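Long-range contacts in FrnE protein (Deinococcus radiodurans, PDB 5CNW), which probably acts as a thiol-disulfide oxidoreductase of the DsbA-like thioredoxin family: residues 97-102 with 136-141; 29-34 with 203-208. All blocks are in the same frame, centred on the assembly; numbering follows the deposited sequence.

Contact 1: residues 97-102 with 136-141; sequences LEYHFD and YMSEGQ
His100 and Met137 join the loop 97-102 to the end of helix 125-137 through a nearly straight backbone bond, His100 N giving its hydrogen to Met137 O over 2.8 Å at 179°, in the carbonyl plane. A second bond runs the other way: Ser138 OG donates to Glu98 O at 2.8 Å, approaching from above that carbonyl plane. With OG anti to the carbonyl carbon (chi1 -60°), the hydroxyl is directed to the loop. One carbonyl from each segment, Met137 O and Glu98 O, is thus engaged in this largely buried place. Between these bonds Met137 presses its CG onto the Tyr99 ring, 3.5 Å from the ring centroid and 13° off the normal, a CH-pi contact over the middle of the face. Its chain then bends at chi2 and chi3, and SD stands above the same face at a distance while meeting the edge of Phe101, with CE1 4.0 Å from SD; both are Met-aromatic contacts. The His100 ring turns its edge to the Ser138 carbonyl, CD2 lying 3.1 Å from Ser138 O. A water links the two segments further, donating to His100 O and Tyr136 O and accepting from the N of Gly140, the first residue past the helix to leave helical angles, with positive phi. Around this, Tyr99 bonds through OH to Pro23 O and packs on Tyr26 and Ile27, while Phe101 rests on Leu85 and Thr89, so the loop packs against helices 23-38 and 78-93 as well as the end of helix 125-137.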
loop_
_atom_site.group_PDB
_atom_site.type_symbol
_atom_site.label_atom_id
_atom_site.label_comp_id
_atom_site.label_asym_id
_atom_site.label_seq_id
_atom_site.Cartn_x
_atom_site.Cartn_y
_atom_site.Cartn_z
ATOM N N LEU A 97 -14.983 -1.144 -5.233
ATOM C CA LEU A 97 -14.508 -2.343 -4.537
ATOM C C LEU A 97 -15.659 -3.113 -3.902
ATOM O O LEU A 97 -16.499 -2.530 -3.227
ATOM C CB LEU A 97 -13.499 -1.963 -3.453
ATOM C CG LEU A 97 -12.272 -1.200 -3.944
ATOM C CD1 LEU A 97 -11.527 -0.579 -2.769
ATOM C CD2 LEU A 97 -11.362 -2.151 -4.710
ATOM N N GLU A 98 -15.695 -4.424 -4.122
ATOM C CA GLU A 98 -16.733 -5.260 -3.521
ATOM C C GLU A 98 -16.094 -6.134 -2.469
ATOM O O GLU A 98 -15.514 -7.166 -2.784
ATOM C CB GLU A 98 -17.438 -6.122 -4.571
ATOM C CG GLU A 98 -18.266 -5.323 -5.570
ATOM C CD GLU A 98 -19.667 -5.009 -5.062
ATOM O OE1 GLU A 98 -20.576 -5.841 -5.278
ATOM O OE2 GLU A 98 -19.859 -3.934 -4.452
ATOM N N TYR A 99 -16.201 -5.705 -1.223
ATOM C CA TYR A 99 -15.611 -6.443 -0.116
ATOM C C TYR A 99 -16.488 -7.621 0.261
ATOM O O TYR A 99 -17.705 -7.572 0.086
ATOM C CB TYR A 99 -15.425 -5.531 1.099
ATOM C CG TYR A 99 -14.282 -4.532 0.994
ATOM C CD1 TYR A 99 -13.432 -4.515 -0.107
ATOM C CD2 TYR A 99 -14.045 -3.623 2.023
ATOM C CE1 TYR A 99 -12.369 -3.613 -0.181
ATOM C CE2 TYR A 99 -12.998 -2.732 1.970
ATOM C CZ TYR A 99 -12.162 -2.725 0.872
ATOM O OH TYR A 99 -11.129 -1.810 0.838
ATOM N N HIS A 100 -15.860 -8.669 0.789
ATOM C CA HIS A 100 -16.607 -9.769 1.384
ATOM C C HIS A 100 -15.943 -10.167 2.703
ATOM O O HIS A 100 -15.219 -11.156 2.784
ATOM C CB HIS A 100 -16.694 -10.945 0.415
ATOM C CG HIS A 100 -17.462 -10.623 -0.830
ATOM N ND1 HIS A 100 -18.827 -10.429 -0.828
ATOM C CD2 HIS A 100 -17.053 -10.422 -2.104
ATOM C CE1 HIS A 100 -19.229 -10.138 -2.054
ATOM N NE2 HIS A 100 -18.173 -10.123 -2.846
ATOM N N PHE A 101 -16.158 -9.341 3.718
ATOM C CA PHE A 101 -15.519 -9.528 5.015
ATOM C C PHE A 101 -15.885 -10.871 5.651
ATOM O O PHE A 101 -15.087 -11.447 6.395
ATOM C CB PHE A 101 -15.903 -8.396 5.963
ATOM C CG PHE A 101 -15.216 -7.082 5.667
ATOM C CD1 PHE A 101 -13.867 -7.040 5.352
ATOM C CD2 PHE A 101 -15.917 -5.886 5.740
ATOM C CE1 PHE A 101 -13.232 -5.825 5.102
ATOM C CE2 PHE A 101 -15.290 -4.678 5.499
ATOM C CZ PHE A 101 -13.948 -4.644 5.180
ATOM N N ASP A 102 -17.092 -11.352 5.365
ATOM C CA ASP A 102 -17.554 -12.647 5.879
ATOM C C ASP A 102 -16.693 -13.818 5.390
ATOM O O ASP A 102 -16.715 -14.893 5.992
ATOM C CB ASP A 102 -19.017 -12.885 5.479
ATOM C CG ASP A 102 -19.238 -12.788 3.980
ATOM O OD1 ASP A 102 -18.872 -11.756 3.375
ATOM O OD2 ASP A 102 -19.774 -13.745 3.395
ATOM N N TYR A 136 -7.435 -10.927 -0.611
ATOM C CA TYR A 136 -7.728 -10.861 0.806
ATOM C C TYR A 136 -9.132 -10.331 1.093
ATOM O O TYR A 136 -9.899 -10.952 1.818
ATOM C CB TYR A 136 -6.688 -9.979 1.512
ATOM C CG TYR A 136 -6.790 -10.004 3.023
ATOM C CD1 TYR A 136 -7.732 -9.217 3.699
ATOM C CD2 TYR A 136 -5.940 -10.801 3.777
ATOM C CE1 TYR A 136 -7.839 -9.241 5.081
ATOM C CE2 TYR A 136 -6.033 -10.830 5.170
ATOM C CZ TYR A 136 -6.986 -10.044 5.810
ATOM O OH TYR A 136 -7.070 -10.075 7.177
ATOM N N MET A 137 -9.460 -9.175 0.520
ATOM C CA MET A 137 -10.656 -8.435 0.920
ATOM C C MET A 137 -11.932 -8.910 0.245
ATOM O O MET A 137 -13.021 -8.752 0.794
ATOM C CB MET A 137 -10.465 -6.942 0.623
ATOM C CG MET A 137 -10.845 -6.045 1.781
ATOM S SD MET A 137 -9.746 -6.210 3.196
ATOM C CE MET A 137 -8.196 -5.650 2.525
ATOM N N SER A 138 -11.792 -9.465 -0.957
ATOM C CA SER A 138 -12.932 -9.776 -1.808
ATOM C C SER A 138 -13.106 -11.272 -2.068
ATOM O O SER A 138 -14.224 -11.736 -2.229
ATOM C CB SER A 138 -12.796 -9.062 -3.147
ATOM O OG SER A 138 -12.745 -7.662 -2.957
ATOM N N GLU A 139 -12.006 -12.019 -2.128
ATOM C CA GLU A 139 -12.080 -13.384 -2.669
ATOM C C GLU A 139 -11.895 -14.473 -1.618
ATOM O O GLU A 139 -11.873 -15.652 -1.952
ATOM C CB GLU A 139 -11.040 -13.577 -3.782
ATOM C CG GLU A 139 -11.289 -12.732 -5.022
ATOM C CD GLU A 139 -10.124 -12.761 -6.004
ATOM O OE1 GLU A 139 -9.000 -13.146 -5.615
ATOM O OE2 GLU A 139 -10.327 -12.384 -7.171
ATOM N N GLY A 140 -11.767 -14.098 -0.354
ATOM C CA GLY A 140 -11.687 -15.106 0.699
ATOM C C GLY A 140 -10.464 -16.006 0.621
ATOM O O GLY A 140 -10.491 -17.153 1.089
ATOM N N GLN A 141 -9.390 -15.503 0.024
ATOM C CA GLN A 141 -8.178 -16.301 -0.130
ATOM C C GLN A 141 -7.265 -16.175 1.082
ATOM O O GLN A 141 -7.224 -15.143 1.747
ATOM C CB GLN A 141 -7.418 -15.898 -1.402
ATOM C CG GLN A 141 -8.294 -15.830 -2.645
ATOM C CD GLN A 141 -7.659 -16.465 -3.868
ATOM O OE1 GLN A 141 -7.049 -17.539 -3.784
ATOM N NE2 GLN A 141 -7.812 -15.811 -5.023
HETATM O O HOH W 1 -12.613 -11.930 1.435
#

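Contact 2: residues 29-34 with 203-208; sequences KRRFES and SGAQAP
Arg31 reaches from helix 23-38 along the turn 203-208, and its side chain illustrates how one long residue can follow two successive backbone carbonyls, packing its carbons on one and bonding to the other. At the root, CB lies 3.4 Å from Gln206 O. CG is placed beside the backbone N (chi1 -75°) and is close to that same oxygen and, more loosely, to Pro208 CD. The chain is extended from there to NE, and CD again comes to 3.4 Å from Gln206 O, so the aliphatic part runs past this carbonyl. NE turns to another partner, forming a salt bridge with Glu95. At the tip, NH1 donates to Ala205 O over 2.8 Å, with an N-H...O angle of 143°; the oxygen lies in the guanidinium plane, at its edge, while the donor is tilted 23° from the carbonyl plane. Ala205 is the centre of an inverse gamma turn, closed by Gln206 N bonding to Gly204 O, and this tight bend precedes the start of helix 208-221. Nearly one helical turn further on, Ser34 meets the first residue of that helix: its OG, weakly hydrogen-bonded to Gln38 NE2, lies 3.7 Å from Pro208 CB. Pro208 CB also sits 3.7 Å from Arg31 O, so the proline ring lies against the Arg31 carbonyl and the Ser34 side chain. The chemistry is that of a partly exposed seam, in which a cation is shared between a neutral carbonyl and a carboxylate; the two partners, on NH1 and NE, would restrict rotation of the guanidinium group.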
loop_
_atom_site.group_PDB
_atom_site.type_symbol
_atom_site.label_atom_id
_atom_site.label_comp_id
_atom_site.label_asym_id
_atom_site.label_seq_id
_atom_site.Cartn_x
_atom_site.Cartn_y
_atom_site.Cartn_z
ATOM N N LYS A 29 -5.766 3.155 -1.669
ATOM C CA LYS A 29 -5.121 2.906 -2.953
ATOM C C LYS A 29 -5.979 3.457 -4.087
ATOM O O LYS A 29 -5.471 4.150 -4.965
ATOM C CB LYS A 29 -4.874 1.409 -3.158
ATOM C CG LYS A 29 -4.110 1.036 -4.448
ATOM C CD LYS A 29 -3.729 -0.460 -4.416
ATOM C CE LYS A 29 -2.770 -0.853 -5.557
ATOM N NZ LYS A 29 -3.417 -0.815 -6.909
ATOM N N ARG A 30 -7.275 3.150 -4.067
ATOM C CA ARG A 30 -8.177 3.677 -5.092
ATOM C C ARG A 30 -8.250 5.202 -5.056
ATOM O O ARG A 30 -8.271 5.856 -6.097
ATOM C CB ARG A 30 -9.584 3.094 -4.934
ATOM C CG ARG A 30 -9.700 1.651 -5.430
ATOM C CD ARG A 30 -9.568 1.552 -6.954
ATOM N NE ARG A 30 -9.805 0.175 -7.354
ATOM C CZ ARG A 30 -8.870 -0.767 -7.357
ATOM N NH1 ARG A 30 -7.615 -0.465 -7.033
ATOM N NH2 ARG A 30 -9.189 -2.009 -7.700
ATOM N N ARG A 31 -8.283 5.779 -3.859
ATOM C CA ARG A 31 -8.385 7.234 -3.756
ATOM C C ARG A 31 -7.128 7.883 -4.312
ATOM O O ARG A 31 -7.200 8.910 -5.005
ATOM C CB ARG A 31 -8.650 7.659 -2.308
ATOM C CG ARG A 31 -10.096 7.377 -1.893
ATOM C CD ARG A 31 -10.359 7.589 -0.411
ATOM N NE ARG A 31 -11.756 7.284 -0.073
ATOM C CZ ARG A 31 -12.281 7.406 1.146
ATOM N NH1 ARG A 31 -11.530 7.812 2.163
ATOM N NH2 ARG A 31 -13.562 7.116 1.350
ATOM N N PHE A 32 -5.982 7.260 -4.058
ATOM C CA PHE A 32 -4.729 7.752 -4.606
ATOM C C PHE A 32 -4.738 7.636 -6.128
ATOM O O PHE A 32 -4.328 8.553 -6.839
ATOM C CB PHE A 32 -3.526 6.999 -4.026
ATOM C CG PHE A 32 -2.235 7.370 -4.690
ATOM C CD1 PHE A 32 -1.645 8.607 -4.449
ATOM C CD2 PHE A 32 -1.650 6.518 -5.613
ATOM C CE1 PHE A 32 -0.468 8.969 -5.098
ATOM C CE2 PHE A 32 -0.478 6.873 -6.262
ATOM C CZ PHE A 32 0.116 8.101 -6.006
ATOM N N GLU A 33 -5.208 6.503 -6.631
ATOM C CA GLU A 33 -5.292 6.305 -8.073
ATOM C C GLU A 33 -6.200 7.338 -8.745
ATOM O O GLU A 33 -5.910 7.783 -9.854
ATOM C CB GLU A 33 -5.762 4.877 -8.365
ATOM C CG GLU A 33 -4.624 3.893 -8.120
ATOM C CD GLU A 33 -5.101 2.458 -8.005
ATOM O OE1 GLU A 33 -6.334 2.236 -7.949
ATOM O OE2 GLU A 33 -4.235 1.561 -7.961
ATOM N N SER A 34 -7.274 7.731 -8.064
ATOM C CA SER A 34 -8.156 8.764 -8.590
ATOM C C SER A 34 -7.403 10.086 -8.669
ATOM O O SER A 34 -7.466 10.783 -9.682
ATOM C CB SER A 34 -9.410 8.914 -7.724
ATOM O OG SER A 34 -10.173 10.033 -8.186
ATOM N N SER A 203 -1.424 11.106 6.075
ATOM C CA SER A 203 -1.845 9.943 6.863
ATOM C C SER A 203 -3.280 9.502 6.602
ATOM O O SER A 203 -4.211 10.305 6.630
ATOM C CB SER A 203 -1.677 10.229 8.352
ATOM O OG SER A 203 -2.243 9.191 9.132
ATOM N N GLY A 204 -3.449 8.207 6.359
ATOM C CA GLY A 204 -4.768 7.631 6.173
ATOM C C GLY A 204 -5.297 7.684 4.754
ATOM O O GLY A 204 -4.646 8.216 3.853
ATOM N N ALA A 205 -6.488 7.124 4.558
ATOM C CA ALA A 205 -7.117 7.088 3.243
ATOM C C ALA A 205 -7.726 8.444 2.896
ATOM O O ALA A 205 -8.950 8.621 2.926
ATOM C CB ALA A 205 -8.179 5.999 3.190
ATOM N N GLN A 206 -6.856 9.388 2.556
ATOM C CA GLN A 206 -7.263 10.747 2.214
ATOM C C GLN A 206 -8.098 10.803 0.946
ATOM O O GLN A 206 -7.977 9.946 0.067
ATOM C CB GLN A 206 -6.031 11.629 2.049
ATOM C CG GLN A 206 -5.189 11.699 3.289
ATOM C CD GLN A 206 -5.596 12.821 4.221
ATOM O OE1 GLN A 206 -6.376 13.701 3.853
ATOM N NE2 GLN A 206 -5.063 12.796 5.439
ATOM N N ALA A 207 -8.951 11.818 0.866
ATOM C CA ALA A 207 -9.730 12.075 -0.334
ATOM C C ALA A 207 -8.797 12.330 -1.515
ATOM O O ALA A 207 -7.687 12.833 -1.330
ATOM C CB ALA A 207 -10.665 13.278 -0.109
ATOM N N PRO A 208 -9.241 11.990 -2.734
ATOM C CA PRO A 208 -8.443 12.263 -3.934
ATOM C C PRO A 208 -8.013 13.729 -4.025
ATOM O O PRO A 208 -6.881 14.000 -4.423
ATOM C CB PRO A 208 -9.392 11.916 -5.079
ATOM C CG PRO A 208 -10.393 11.005 -4.496
ATOM C CD PRO A 208 -10.533 11.361 -3.056
#

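How the contacts relate
Helix 23-38 is common to both places: contact 2 uses its residues 29-34 directly, whereas contact 1 is backed by its earlier residues Tyr26 and Ile27. The centres are about 19 Å apart, and the two touch where Leu97 CD2 packs 3.7 Å from Arg30 NH2. Contact 1 is mostly buried and combines aromatic and sulfur packing with one backbone bond and one serine-to-carbonyl bond; contact 2 lies at the surface and rests on one charged side chain and a proline. In sequence, contact 1 is nested within the long loop closed by contact 2. The former joins the loop after helix 78-93 to the end of helix 125-137, the latter helix 23-38 to the turn between strand 200-203 and helix 208-221.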